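Local coordinates for Sodium/calcium exchanger regulatory protein 1 (Loligo pealei, PDB 3PP6) that binds and may transport fatty acids such as palmitoleate, also binds polyphosphoinositides, and when phosphorylated stimulates the optic nerve sodium/calcium exchanger, at residues 6-11 with 40-45. The protein carries 1 engineered substitution. Residues are numbered along the deposited sequence; the frame is centred on the assembly and turned at random.
With PAM (palmitoleic acid), chain D.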
# COMPACT_ATOMS: atom_id res chain seq x y z
N GLY A 6 2.13 -12.61 5.43
CA GLY A 6 2.06 -12.50 6.87
C GLY A 6 1.40 -11.21 7.32
O GLY A 6 0.73 -10.52 6.54
N LYS A 7 1.59 -10.87 8.59
CA LYS A 7 0.99 -9.68 9.15
C LYS A 7 2.07 -8.69 9.59
O LYS A 7 3.11 -9.08 10.14
CB LYS A 7 0.06 -10.04 10.30
CG LYS A 7 -0.68 -8.86 10.88
CD LYS A 7 -2.00 -9.28 11.52
CE LYS A 7 -2.65 -8.08 12.20
NZ LYS A 7 -3.87 -8.46 12.97
N TRP A 8 1.79 -7.41 9.34
CA TRP A 8 2.78 -6.36 9.51
C TRP A 8 2.12 -5.18 10.20
O TRP A 8 0.92 -4.96 10.05
CB TRP A 8 3.26 -5.92 8.12
CG TRP A 8 3.84 -7.00 7.25
CD1 TRP A 8 3.18 -7.75 6.30
CD2 TRP A 8 5.20 -7.42 7.21
NE1 TRP A 8 4.06 -8.62 5.69
CE2 TRP A 8 5.31 -8.43 6.23
CE3 TRP A 8 6.36 -7.04 7.91
CZ2 TRP A 8 6.52 -9.07 5.94
CZ3 TRP A 8 7.54 -7.68 7.63
CH2 TRP A 8 7.62 -8.68 6.65
N ILE A 9 2.91 -4.41 10.95
CA ILE A 9 2.39 -3.23 11.64
C ILE A 9 3.35 -2.07 11.41
O ILE A 9 4.56 -2.26 11.28
CB ILE A 9 2.17 -3.51 13.14
CG1 ILE A 9 1.50 -2.32 13.83
CG2 ILE A 9 3.51 -3.86 13.83
CD1 ILE A 9 1.16 -2.57 15.29
N LEU A 10 2.81 -0.86 11.29
CA LEU A 10 3.63 0.28 10.93
C LEU A 10 4.68 0.53 12.00
O LEU A 10 4.36 0.52 13.18
CB LEU A 10 2.75 1.53 10.77
CG LEU A 10 3.51 2.79 10.33
CD1 LEU A 10 3.96 2.68 8.87
CD2 LEU A 10 2.64 4.03 10.52
N GLU A 11 5.92 0.75 11.57
CA GLU A 11 6.99 1.03 12.52
C GLU A 11 7.54 2.44 12.30
O GLU A 11 7.86 3.14 13.27
CB GLU A 11 8.12 0.00 12.36
CG GLU A 11 9.39 0.35 13.13
CD GLU A 11 10.44 -0.75 13.03
OE1 GLU A 11 11.24 -0.71 12.07
OE2 GLU A 11 10.45 -1.64 13.90
N GLN A 40 -0.97 -4.40 7.99
CA GLN A 40 -1.24 -5.02 6.69
C GLN A 40 -1.20 -6.54 6.82
O GLN A 40 -0.23 -7.10 7.33
CB GLN A 40 -0.21 -4.58 5.65
CG GLN A 40 -0.47 -3.20 5.06
CD GLN A 40 0.44 -2.89 3.90
OE1 GLN A 40 0.62 -3.71 3.00
NE2 GLN A 40 1.04 -1.70 3.93
N GLU A 41 -2.24 -7.21 6.35
CA GLU A 41 -2.16 -8.67 6.33
C GLU A 41 -2.17 -9.17 4.90
O GLU A 41 -3.13 -8.92 4.14
CB GLU A 41 -3.26 -9.34 7.15
CG GLU A 41 -3.02 -10.85 7.27
CD GLU A 41 -3.89 -11.49 8.32
OE1 GLU A 41 -4.99 -10.96 8.56
OE2 GLU A 41 -3.48 -12.53 8.89
N ILE A 42 -1.11 -9.87 4.54
CA ILE A 42 -0.88 -10.23 3.16
C ILE A 42 -0.90 -11.74 2.97
O ILE A 42 -0.14 -12.45 3.62
CB ILE A 42 0.46 -9.68 2.69
CG1 ILE A 42 0.46 -8.14 2.81
CG2 ILE A 42 0.76 -10.12 1.27
CD1 ILE A 42 1.70 -7.49 2.33
N LYS A 43 -1.76 -12.21 2.08
CA LYS A 43 -1.80 -13.62 1.75
C LYS A 43 -1.41 -13.84 0.28
O LYS A 43 -1.80 -13.07 -0.60
CB LYS A 43 -3.18 -14.21 2.05
CG LYS A 43 -3.56 -14.08 3.50
CD LYS A 43 -5.00 -14.53 3.73
CE LYS A 43 -5.46 -14.26 5.16
NZ LYS A 43 -6.95 -14.38 5.30
N ILE A 44 -0.59 -14.86 0.05
CA ILE A 44 -0.16 -15.20 -1.29
C ILE A 44 -0.39 -16.68 -1.53
O ILE A 44 -0.07 -17.52 -0.68
CB ILE A 44 1.34 -14.92 -1.50
CG1 ILE A 44 1.72 -13.53 -0.97
CG2 ILE A 44 1.70 -15.04 -2.96
CD1 ILE A 44 3.22 -13.33 -0.88
N ASP A 45 -0.96 -16.99 -2.68
CA ASP A 45 -1.11 -18.37 -3.12
C ASP A 45 -0.96 -18.35 -4.63
O ASP A 45 -1.88 -17.97 -5.35
CB ASP A 45 -2.45 -18.93 -2.67
CG ASP A 45 -2.67 -20.37 -3.13
OD1 ASP A 45 -1.96 -21.27 -2.64
OD2 ASP A 45 -3.57 -20.59 -3.97
C1 PAM D . -0.61 1.85 4.32
O1 PAM D . -0.49 2.61 5.30
O2 PAM D . -0.57 0.61 4.43
C2 PAM D . -0.83 2.45 2.96
C3 PAM D . -1.97 3.48 2.99
C4 PAM D . -2.31 3.90 1.57
C5 PAM D . -3.69 4.53 1.45
C6 PAM D . -3.61 6.04 1.30
C7 PAM D . -4.06 6.71 2.59
C8 PAM D . -5.35 7.49 2.40
C9 PAM D . -5.78 8.01 3.76
C10 PAM D . -6.77 7.44 4.46
C11 PAM D . -7.53 6.24 3.94
C12 PAM D . -8.24 5.52 5.08
C13 PAM D . -7.23 4.99 6.09
C14 PAM D . -7.45 3.50 6.38
C15 PAM D . -7.58 2.70 5.09
C16 PAM D . -6.26 2.57 4.36
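Gly-6 pairs with Ile-42 and Trp-8 with Gln-40 as hydrogen-bonded antiparallel pairs on either side of the non-hydrogen-bonded pair Lys-7 and Glu-41. The Gly-6/Ile-42 rung is nearly straight: Ile-42 N reaches Gly-6 O at 2.8 Å with 175° at the hydrogen, and Glu-41 CA lies 3.4 Å from the same Gly-6 O in a supporting CA-H...O contact. The next rung is more bent, since Trp-8 N meets Gln-40 O at only 139°. Gly-6 has a backbone that would jam a CB against the preceding carbonyl, which accounts for glycine here.

Trp-8, Gln-40 and Ile-42 share the barrel's inner face. The indole edge at CD1 meets Gln-40 O at 3.6 Å, near the ring plane, while the same CD1 makes an apolar contact of 4.2 Å with Ile-42 CD1. Trp-8 NE1 is held by Leu-4 O, which helps fix the ring's rotation. Gln-40 reaches past the strand pair toward the ligand: its CG stands opposite the carbonyl carbon (chi1 -79°) and the extended chain carries NE2 to the ligand carboxylate, 2.9 Å from PAM O2, a weak bond. Its OE1 accepts from Arg-105, and Arg-125 also bonds the ligand. A leucine at Gln-40 would probably leave Arg-105 without this acceptor and the carboxylate without its amide donor.

On the outer face, Lys-7 and Glu-41 approach at one point, Lys-7 CD to Glu-41 CD at 4.3 Å, and then diverge, the charged ends not in contact. This pairing of strands 6-13 and 39-45, joined through the helices 17-22 and 27-35, is characteristic of the fatty-acid-binding protein beta-barrel, whose interior here receives the palmitoleate head group.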